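Local structure of aminotransferase, class I and II (Erwinia tasmaniensis, 5Z0Q) at residues 69-78 / 89-97; 149-157 / 180-190. The protein is a pyridoxal-5'-phosphate-binding protein of the class I and II aminotransferase family, built on the fold-type I architecture. One frame throughout, in Å; residues are numbered along the deposited sequence.

Contact 1 (69-78 / 89-97); sequences TSEALAEVAI and IQPEWLVFL
Phe96 and Leu94, on the strand at one end of the large mixed sheet, meet Leu73, Ala74 and Ile78 of the helix starting at 71 in an apolar helix-on-sheet contact near the protein surface. No hydrogen bond spans it. The short axes of helix 71-78 and strand 94-97 pass 10.5 Å apart with their directions 121° apart, and the side chains fill the gap.

The Phe96 ring stands with its CZ edge toward the helix: Ala74 CB lies near the ring plane, 3.7 Å from Phe96 CZ. Leu73 has CG anti to its backbone N (chi1 176°), which carries CD2 alongside the ring to 3.6 Å from Phe96 CE1, the two side chains running past each other in opposite senses. Thr69 CB approaches Phe96 CD2 obliquely, at 4.0 Å. Ala74 CB is shared, since Leu94 CD1 also reaches it at 3.7 Å. Further along the helix Ile78 stretches out (chi2 178°), and its CD1 rests on the start of the 3-10 turn 91-93, 3.8 Å from Pro91 CG, while Ile78 CG1 sits 3.9 Å from Ile89 CB. At the helix start, Ser70 is the N-cap, its OG accepting from Leu73 N at 2.8 Å.

Strand 250-253, antiparallel to 94-97, adds Leu251 against Phe96 and Ala77, and Val253 against Leu94 and Ile89. Helix 276-288 packs Tyr279 on Thr69, Ser70 and Leu73. The alternate strand residues Val95 and Leu97 instead touch helix 257-267, so the sheet end is sandwiched between helices.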
loop_
_atom_site.group_PDB
_atom_site.type_symbol
_atom_site.label_atom_id
_atom_site.label_comp_id
_atom_site.label_asym_id
_atom_site.label_seq_id
_atom_site.Cartn_x
_atom_site.Cartn_y
_atom_site.Cartn_z
ATOM N N THR A 69 6.719 -1.479 12.022
ATOM C CA THR A 69 5.715 -2.531 12.068
ATOM C C THR A 69 5.229 -2.725 13.499
ATOM O O THR A 69 6.011 -2.675 14.451
ATOM C CB THR A 69 6.283 -3.839 11.519
ATOM O OG1 THR A 69 7.425 -4.229 12.291
ATOM C CG2 THR A 69 6.695 -3.667 10.062
ATOM N N SER A 70 3.924 -2.941 13.644
ATOM C CA SER A 70 3.296 -3.005 14.959
ATOM C C SER A 70 3.715 -4.279 15.679
ATOM O O SER A 70 3.376 -5.386 15.248
ATOM C CB SER A 70 1.780 -2.936 14.817
ATOM O OG SER A 70 1.140 -3.237 16.045
ATOM N N GLU A 71 4.455 -4.129 16.779
ATOM C CA GLU A 71 4.706 -5.271 17.650
ATOM C C GLU A 71 3.429 -5.726 18.343
ATOM O O GLU A 71 3.284 -6.912 18.658
ATOM C CB GLU A 71 5.776 -4.926 18.685
ATOM C CG GLU A 71 7.205 -5.082 18.189
ATOM C CD GLU A 71 8.232 -4.675 19.229
ATOM O OE1 GLU A 71 8.135 -3.546 19.754
ATOM O OE2 GLU A 71 9.133 -5.487 19.529
ATOM N N ALA A 72 2.496 -4.801 18.583
ATOM C CA ALA A 72 1.231 -5.168 19.212
ATOM C C ALA A 72 0.384 -6.033 18.287
ATOM O O ALA A 72 -0.251 -6.993 18.739
ATOM C CB ALA A 72 0.466 -3.911 19.622
ATOM N N LEU A 73 0.361 -5.710 16.991
ATOM C CA LEU A 73 -0.395 -6.521 16.042
ATOM C C LEU A 73 0.189 -7.924 15.928
ATOM O O LEU A 73 -0.554 -8.913 15.896
ATOM C CB LEU A 73 -0.425 -5.840 14.674
ATOM C CG LEU A 73 -1.093 -6.618 13.538
ATOM C CD1 LEU A 73 -2.534 -6.949 13.889
ATOM C CD2 LEU A 73 -1.025 -5.830 12.239
ATOM N N ALA A 74 1.518 -8.032 15.867
ATOM C CA ALA A 74 2.151 -9.346 15.813
ATOM C C ALA A 74 1.877 -10.147 17.077
ATOM O O ALA A 74 1.724 -11.373 17.017
ATOM C CB ALA A 74 3.655 -9.194 15.591
ATOM N N GLU A 75 1.802 -9.476 18.227
ATOM C CA GLU A 75 1.539 -10.172 19.480
ATOM C C GLU A 75 0.105 -10.684 19.535
ATOM O O GLU A 75 -0.139 -11.844 19.891
ATOM C CB GLU A 75 1.831 -9.246 20.661
ATOM C CG GLU A 75 1.552 -9.850 22.030
ATOM C CD GLU A 75 0.336 -9.239 22.703
ATOM O OE1 GLU A 75 -0.785 -9.751 22.493
ATOM O OE2 GLU A 75 0.500 -8.239 23.435
ATOM N N VAL A 76 -0.861 -9.834 19.178
ATOM C CA VAL A 76 -2.261 -10.242 19.248
ATOM C C VAL A 76 -2.585 -11.257 18.159
ATOM O O VAL A 76 -3.479 -12.096 18.330
ATOM C CB VAL A 76 -3.184 -9.010 19.179
ATOM C CG1 VAL A 76 -3.092 -8.336 17.818
ATOM C CG2 VAL A 76 -4.617 -9.405 19.488
ATOM N N ALA A 77 -1.870 -11.213 17.032
ATOM C CA ALA A 77 -2.091 -12.206 15.987
ATOM C C ALA A 77 -1.621 -13.585 16.430
ATOM O O ALA A 77 -2.288 -14.590 16.162
ATOM C CB ALA A 77 -1.386 -11.785 14.697
ATOM N N ILE A 78 -0.480 -13.651 17.118
ATOM C CA ILE A 78 0.028 -14.933 17.599
ATOM C C ILE A 78 -0.905 -15.514 18.655
ATOM O O ILE A 78 -1.237 -16.705 18.627
ATOM C CB ILE A 78 1.463 -14.773 18.134
ATOM C CG1 ILE A 78 2.429 -14.478 16.984
ATOM C CG2 ILE A 78 1.896 -16.014 18.895
ATOM C CD1 ILE A 78 3.857 -14.263 17.428
ATOM N N ILE A 89 2.417 -19.631 16.574
ATOM C CA ILE A 89 3.098 -18.899 15.512
ATOM C C ILE A 89 4.412 -18.356 16.052
ATOM O O ILE A 89 4.443 -17.746 17.128
ATOM C CB ILE A 89 2.220 -17.759 14.967
ATOM C CG1 ILE A 89 0.965 -18.320 14.304
ATOM C CG2 ILE A 89 2.999 -16.902 13.980
ATOM C CD1 ILE A 89 1.259 -19.125 13.070
ATOM N N GLN A 90 5.494 -18.574 15.306
ATOM C CA GLN A 90 6.747 -17.907 15.630
ATOM C C GLN A 90 6.728 -16.480 15.088
ATOM O O GLN A 90 6.243 -16.245 13.977
ATOM C CB GLN A 90 7.933 -18.673 15.050
ATOM C CG GLN A 90 8.782 -19.364 16.102
ATOM C CD GLN A 90 7.948 -20.145 17.098
ATOM O OE1 GLN A 90 7.323 -21.149 16.753
ATOM N NE2 GLN A 90 7.924 -19.680 18.342
ATOM N N PRO A 91 7.242 -15.512 15.850
ATOM C CA PRO A 91 7.129 -14.107 15.418
ATOM C C PRO A 91 7.795 -13.814 14.084
ATOM O O PRO A 91 7.263 -13.017 13.301
ATOM C CB PRO A 91 7.795 -13.338 16.569
ATOM C CG PRO A 91 7.661 -14.242 17.750
ATOM C CD PRO A 91 7.808 -15.631 17.204
ATOM N N GLU A 92 8.938 -14.437 13.791
ATOM C CA GLU A 92 9.630 -14.143 12.541
ATOM C C GLU A 92 8.925 -14.724 11.321
ATOM O O GLU A 92 9.345 -14.439 10.195
ATOM C CB GLU A 92 11.076 -14.650 12.595
ATOM C CG GLU A 92 11.230 -16.162 12.643
ATOM C CD GLU A 92 11.179 -16.716 14.055
ATOM O OE1 GLU A 92 10.791 -15.969 14.979
ATOM O OE2 GLU A 92 11.532 -17.899 14.241
ATOM N N TRP A 93 7.874 -15.526 11.511
ATOM C CA TRP A 93 7.104 -16.029 10.380
ATOM C C TRP A 93 6.241 -14.950 9.742
ATOM O O TRP A 93 5.819 -15.113 8.592
ATOM C CB TRP A 93 6.206 -17.189 10.815
ATOM C CG TRP A 93 6.934 -18.408 11.284
ATOM C CD1 TRP A 93 8.283 -18.612 11.285
ATOM C CD2 TRP A 93 6.347 -19.598 11.822
ATOM N NE1 TRP A 93 8.573 -19.857 11.791
ATOM C CE2 TRP A 93 7.400 -20.482 12.128
ATOM C CE3 TRP A 93 5.033 -20.003 12.075
ATOM C CZ2 TRP A 93 7.181 -21.745 12.674
ATOM C CZ3 TRP A 93 4.816 -21.257 12.616
ATOM C CH2 TRP A 93 5.884 -22.112 12.909
ATOM N N LEU A 94 5.971 -13.862 10.456
ATOM C CA LEU A 94 5.010 -12.871 9.996
ATOM C C LEU A 94 5.643 -11.897 9.010
ATOM O O LEU A 94 6.799 -11.492 9.165
ATOM C CB LEU A 94 4.431 -12.103 11.186
ATOM C CG LEU A 94 3.703 -12.947 12.233
ATOM C CD1 LEU A 94 3.185 -12.074 13.360
ATOM C CD2 LEU A 94 2.567 -13.728 11.594
ATOM N N VAL A 95 4.873 -11.533 7.987
ATOM C CA VAL A 95 5.236 -10.493 7.029
ATOM C C VAL A 95 3.985 -9.653 6.808
ATOM O O VAL A 95 2.990 -10.151 6.269
ATOM C CB VAL A 95 5.750 -11.058 5.696
ATOM C CG1 VAL A 95 6.006 -9.932 4.709
ATOM C CG2 VAL A 95 7.015 -11.875 5.906
ATOM N N PHE A 96 4.025 -8.390 7.224
ATOM C CA PHE A 96 2.856 -7.527 7.129
ATOM C C PHE A 96 2.747 -6.914 5.738
ATOM O O PHE A 96 3.748 -6.515 5.136
ATOM C CB PHE A 96 2.918 -6.431 8.191
ATOM C CG PHE A 96 2.896 -6.954 9.599
ATOM C CD1 PHE A 96 1.729 -7.468 10.142
ATOM C CD2 PHE A 96 4.040 -6.933 10.378
ATOM C CE1 PHE A 96 1.705 -7.954 11.436
ATOM C CE2 PHE A 96 4.022 -7.415 11.674
ATOM C CZ PHE A 96 2.854 -7.926 12.204
ATOM N N LEU A 97 1.520 -6.838 5.234
ATOM C CA LEU A 97 1.243 -6.407 3.873
ATOM C C LEU A 97 0.081 -5.428 3.871
ATOM O O LEU A 97 -0.765 -5.462 4.774
ATOM C CB LEU A 97 0.906 -7.602 2.968
ATOM C CG LEU A 97 1.989 -8.668 2.797
ATOM C CD1 LEU A 97 1.373 -9.979 2.335
ATOM C CD2 LEU A 97 3.048 -8.195 1.815
#

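Contact 2 (149-157 / 180-190)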
loop_
_atom_site.group_PDB
_atom_site.type_symbol
_atom_site.label_atom_id
_atom_site.label_comp_id
_atom_site.label_asym_id
_atom_site.label_seq_id
_atom_site.Cartn_x
_atom_site.Cartn_y
_atom_site.Cartn_z
ATOM N N GLN A 149 -25.524 -30.660 -0.052
ATOM C CA GLN A 149 -25.806 -29.229 0.072
ATOM C C GLN A 149 -24.559 -28.451 0.486
ATOM O O GLN A 149 -24.630 -27.493 1.256
ATOM C CB GLN A 149 -26.956 -28.974 1.048
ATOM C CG GLN A 149 -28.272 -29.609 0.636
ATOM C CD GLN A 149 -29.368 -29.394 1.661
ATOM O OE1 GLN A 149 -30.309 -28.634 1.430
ATOM N NE2 GLN A 149 -29.253 -30.064 2.802
ATOM N N ARG A 150 -23.403 -28.876 -0.024
ATOM C CA ARG A 150 -22.139 -28.205 0.236
ATOM C C ARG A 150 -21.285 -28.223 -1.022
ATOM O O ARG A 150 -21.290 -29.205 -1.770
ATOM C CB ARG A 150 -21.362 -28.865 1.381
ATOM C CG ARG A 150 -21.987 -28.717 2.754
ATOM C CD ARG A 150 -20.900 -28.630 3.808
ATOM N NE ARG A 150 -19.721 -29.402 3.424
ATOM C CZ ARG A 150 -18.551 -29.339 4.048
ATOM N NH1 ARG A 150 -18.399 -28.535 5.091
ATOM N NH2 ARG A 150 -17.532 -30.074 3.628
ATOM N N TRP A 151 -20.548 -27.139 -1.242
ATOM C CA TRP A 151 -19.606 -27.046 -2.352
ATOM C C TRP A 151 -18.263 -27.600 -1.893
ATOM O O TRP A 151 -17.560 -26.964 -1.099
ATOM C CB TRP A 151 -19.477 -25.605 -2.835
ATOM C CG TRP A 151 -20.682 -25.117 -3.571
ATOM C CD1 TRP A 151 -21.605 -24.217 -3.129
ATOM C CD2 TRP A 151 -21.104 -25.515 -4.881
ATOM N NE1 TRP A 151 -22.572 -24.022 -4.086
ATOM C CE2 TRP A 151 -22.288 -24.809 -5.171
ATOM C CE3 TRP A 151 -20.594 -26.399 -5.838
ATOM C CZ2 TRP A 151 -22.970 -24.957 -6.378
ATOM C CZ3 TRP A 151 -21.272 -26.545 -7.035
ATOM C CH2 TRP A 151 -22.447 -25.828 -7.294
ATOM N N VAL A 152 -17.908 -28.781 -2.388
ATOM C CA VAL A 152 -16.684 -29.458 -1.987
ATOM C C VAL A 152 -15.692 -29.432 -3.143
ATOM O O VAL A 152 -16.054 -29.269 -4.314
ATOM C CB VAL A 152 -16.954 -30.906 -1.525
ATOM C CG1 VAL A 152 -17.905 -30.915 -0.339
ATOM C CG2 VAL A 152 -17.517 -31.733 -2.670
ATOM N N LEU A 153 -14.418 -29.595 -2.799
ATOM C CA LEU A 153 -13.327 -29.613 -3.764
ATOM C C LEU A 153 -12.713 -31.005 -3.809
ATOM O O LEU A 153 -12.368 -31.570 -2.765
ATOM C CB LEU A 153 -12.262 -28.574 -3.404
ATOM C CG LEU A 153 -11.023 -28.541 -4.300
ATOM C CD1 LEU A 153 -11.406 -28.266 -5.746
ATOM C CD2 LEU A 153 -10.034 -27.502 -3.797
ATOM N N ASP A 154 -12.576 -31.551 -5.015
ATOM C CA ASP A 154 -12.032 -32.890 -5.232
ATOM C C ASP A 154 -10.837 -32.762 -6.173
ATOM O O ASP A 154 -10.927 -33.075 -7.362
ATOM C CB ASP A 154 -13.112 -33.829 -5.798
ATOM C CG ASP A 154 -12.711 -35.289 -5.734
ATOM O OD1 ASP A 154 -11.639 -35.590 -5.168
ATOM O OD2 ASP A 154 -13.472 -36.136 -6.248
ATOM N N LEU A 155 -9.710 -32.294 -5.629
ATOM C CA LEU A 155 -8.504 -32.140 -6.438
ATOM C C LEU A 155 -7.978 -33.483 -6.930
ATOM O O LEU A 155 -7.328 -33.545 -7.979
ATOM C CB LEU A 155 -7.423 -31.412 -5.638
ATOM C CG LEU A 155 -7.638 -29.922 -5.363
ATOM C CD1 LEU A 155 -6.669 -29.429 -4.299
ATOM C CD2 LEU A 155 -7.486 -29.112 -6.645
ATOM N N ASP A 156 -8.248 -34.562 -6.191
ATOM C CA ASP A 156 -7.740 -35.872 -6.583
ATOM C C ASP A 156 -8.408 -36.379 -7.853
ATOM O O ASP A 156 -7.816 -37.179 -8.586
ATOM C CB ASP A 156 -7.938 -36.868 -5.441
ATOM C CG ASP A 156 -7.524 -36.302 -4.096
ATOM O OD1 ASP A 156 -8.257 -35.440 -3.565
ATOM O OD2 ASP A 156 -6.465 -36.712 -3.572
ATOM N N SER A 157 -9.630 -35.931 -8.135
ATOM C CA SER A 157 -10.326 -36.310 -9.358
ATOM C C SER A 157 -9.852 -35.522 -10.575
ATOM O O SER A 157 -10.440 -35.661 -11.653
ATOM C CB SER A 157 -11.837 -36.136 -9.184
ATOM O OG SER A 157 -12.184 -34.768 -9.057
ATOM N N THR A 180 -17.874 -22.207 1.871
ATOM C CA THR A 180 -17.640 -23.510 2.474
ATOM C C THR A 180 -16.503 -23.438 3.484
ATOM O O THR A 180 -15.430 -22.901 3.191
ATOM C CB THR A 180 -17.315 -24.542 1.395
ATOM O OG1 THR A 180 -18.438 -24.686 0.517
ATOM C CG2 THR A 180 -16.991 -25.889 2.026
ATOM N N VAL A 181 -16.745 -23.976 4.675
ATOM C CA VAL A 181 -15.719 -24.153 5.695
ATOM C C VAL A 181 -15.213 -25.585 5.579
ATOM O O VAL A 181 -15.924 -26.535 5.927
ATOM C CB VAL A 181 -16.260 -23.863 7.101
ATOM C CG1 VAL A 181 -15.210 -24.194 8.151
ATOM C CG2 VAL A 181 -16.698 -22.412 7.212
ATOM N N TYR A 182 -13.987 -25.748 5.089
ATOM C CA TYR A 182 -13.455 -27.082 4.847
ATOM C C TYR A 182 -13.180 -27.805 6.160
ATOM O O TYR A 182 -12.617 -27.233 7.097
ATOM C CB TYR A 182 -12.181 -27.004 4.007
ATOM C CG TYR A 182 -12.428 -26.576 2.579
ATOM C CD1 TYR A 182 -12.865 -27.489 1.628
ATOM C CD2 TYR A 182 -12.230 -25.261 2.183
ATOM C CE1 TYR A 182 -13.096 -27.104 0.321
ATOM C CE2 TYR A 182 -12.457 -24.866 0.878
ATOM C CZ TYR A 182 -12.890 -25.792 -0.048
ATOM O OH TYR A 182 -13.119 -25.402 -1.347
ATOM N N ARG A 183 -13.584 -29.072 6.219
ATOM C CA ARG A 183 -13.389 -29.893 7.403
ATOM C C ARG A 183 -11.951 -30.407 7.457
ATOM O O ARG A 183 -11.148 -30.195 6.544
ATOM C CB ARG A 183 -14.387 -31.049 7.419
ATOM C CG ARG A 183 -15.846 -30.619 7.476
ATOM C CD ARG A 183 -16.170 -29.895 8.773
ATOM N NE ARG A 183 -17.601 -29.627 8.896
ATOM C CZ ARG A 183 -18.202 -28.540 8.424
ATOM N NH1 ARG A 183 -17.496 -27.609 7.796
ATOM N NH2 ARG A 183 -19.510 -28.381 8.580
ATOM N N ARG A 184 -11.625 -31.106 8.547
ATOM C CA ARG A 184 -10.255 -31.572 8.739
ATOM C C ARG A 184 -9.896 -32.676 7.751
ATOM O O ARG A 184 -8.767 -32.724 7.253
ATOM C CB ARG A 184 -10.060 -32.051 10.177
ATOM C CG ARG A 184 -8.604 -32.238 10.561
ATOM C CD ARG A 184 -8.429 -32.381 12.063
ATOM N NE ARG A 184 -7.016 -32.366 12.430
ATOM C CZ ARG A 184 -6.341 -31.270 12.759
ATOM N NH1 ARG A 184 -6.952 -30.093 12.775
ATOM N NH2 ARG A 184 -5.056 -31.349 13.074
ATOM N N LYS A 185 -10.844 -33.571 7.456
ATOM C CA LYS A 185 -10.578 -34.633 6.491
ATOM C C LYS A 185 -10.388 -34.077 5.086
ATOM O O LYS A 185 -9.600 -34.620 4.305
ATOM C CB LYS A 185 -11.715 -35.657 6.505
ATOM C CG LYS A 185 -11.861 -36.413 7.819
ATOM C CD LYS A 185 -10.828 -37.523 7.949
ATOM C CE LYS A 185 -11.101 -38.649 6.963
ATOM N NZ LYS A 185 -10.191 -39.809 7.176
ATOM N N GLU A 186 -11.093 -32.995 4.750
ATOM C CA GLU A 186 -10.961 -32.406 3.424
ATOM C C GLU A 186 -9.651 -31.641 3.284
ATOM O O GLU A 186 -9.042 -31.641 2.209
ATOM C CB GLU A 186 -12.151 -31.491 3.136
ATOM C CG GLU A 186 -13.492 -32.083 3.544
ATOM C CD GLU A 186 -14.665 -31.218 3.132
ATOM O OE1 GLU A 186 -15.326 -31.553 2.127
ATOM O OE2 GLU A 186 -14.924 -30.200 3.810
ATOM N N LEU A 187 -9.202 -30.988 4.358
ATOM C CA LEU A 187 -7.919 -30.293 4.314
ATOM C C LEU A 187 -6.762 -31.278 4.217
ATOM O O LEU A 187 -5.790 -31.034 3.492
ATOM C CB LEU A 187 -7.762 -29.398 5.542
ATOM C CG LEU A 187 -8.643 -28.147 5.582
ATOM C CD1 LEU A 187 -8.487 -27.420 6.906
ATOM C CD2 LEU A 187 -8.310 -27.223 4.419
ATOM N N GLU A 188 -6.846 -32.395 4.942
ATOM C CA GLU A 188 -5.796 -33.406 4.857
ATOM C C GLU A 188 -5.771 -34.070 3.488
ATOM O O GLU A 188 -4.725 -34.576 3.066
ATOM C CB GLU A 188 -5.977 -34.448 5.960
ATOM C CG GLU A 188 -5.770 -33.896 7.364
ATOM C CD GLU A 188 -5.875 -34.962 8.437
ATOM O OE1 GLU A 188 -6.272 -36.102 8.110
ATOM O OE2 GLU A 188 -5.558 -34.661 9.607
ATOM N N ALA A 189 -6.903 -34.077 2.782
ATOM C CA ALA A 189 -6.907 -34.558 1.405
ATOM C C ALA A 189 -6.207 -33.569 0.481
ATOM O O ALA A 189 -5.433 -33.970 -0.398
ATOM C CB ALA A 189 -8.339 -34.811 0.937
ATOM N N GLN A 190 -6.467 -32.273 0.664
ATOM C CA GLN A 190 -5.766 -31.259 -0.115
ATOM C C GLN A 190 -4.277 -31.241 0.206
ATOM O O GLN A 190 -3.460 -30.926 -0.666
ATOM C CB GLN A 190 -6.385 -29.885 0.140
ATOM C CG GLN A 190 -7.865 -29.807 -0.197
ATOM C CD GLN A 190 -8.514 -28.535 0.312
ATOM O OE1 GLN A 190 -7.891 -27.750 1.026
ATOM N NE2 GLN A 190 -9.774 -28.327 -0.055
#
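Arg150 and Glu186 form the salt bridge at the centre of this contact, between the short strand 151-152 and the start of helix 184-197. Arg150, bent at chi2 and chi3 (the latter -31°), turns its guanidinium to Glu186, and Arg150 NH2 donates to Glu186 OE2 at 2.6 Å, the oxygen lying close to the guanidinium plane but met on the syn side, 33° out of the carboxylate plane. The anti lone pair of the same OE2 takes the backbone N-H of the N-cap residue, Arg183 N, at 3.0 Å and nearly straight (178°), so two donors grip this oxygen.

Arg150 NH1 makes a weak bond to Val181 O at 3.3 Å and also forms a salt bridge with Glu323 OE1, which receives Val181 N as well. Arg183 NH2 pairs with Glu323 OE2, so the shared carboxylate probably offsets the closeness of the two arginines, whose guanidinium planes are nearly perpendicular. Thr180 OG1 donates to a lone pair of Trp151 O, in the carbonyl plane, at 2.9 Å.

The arrangement joins an added end strand to the helix of the beta-alpha-beta crossover between strands 166-172 and 200-204, in the large domain of fold-type I PLP proteins.

Contacts 1 and 2 involve the two outermost strands of the same mixed sheet, 94-97 and 151-152, with their centres 29 Å apart and no atoms touching. Each joins its strand region to a helix, but a different one: 71-83 for contact 1, 184-197 for contact 2. Contact 1 is the more superficial, yet is held across the segments by apolar packing alone. Contact 2 is partly buried and depends on charged groups and hydrogen bonds, its arginines probably balanced in part by Glu323, outside both segments. Hydrogen bonds at the helix start occur in both, but in contact 1 they stay within one segment, whereas in contact 2 the glutamate that takes one also pairs across the contact.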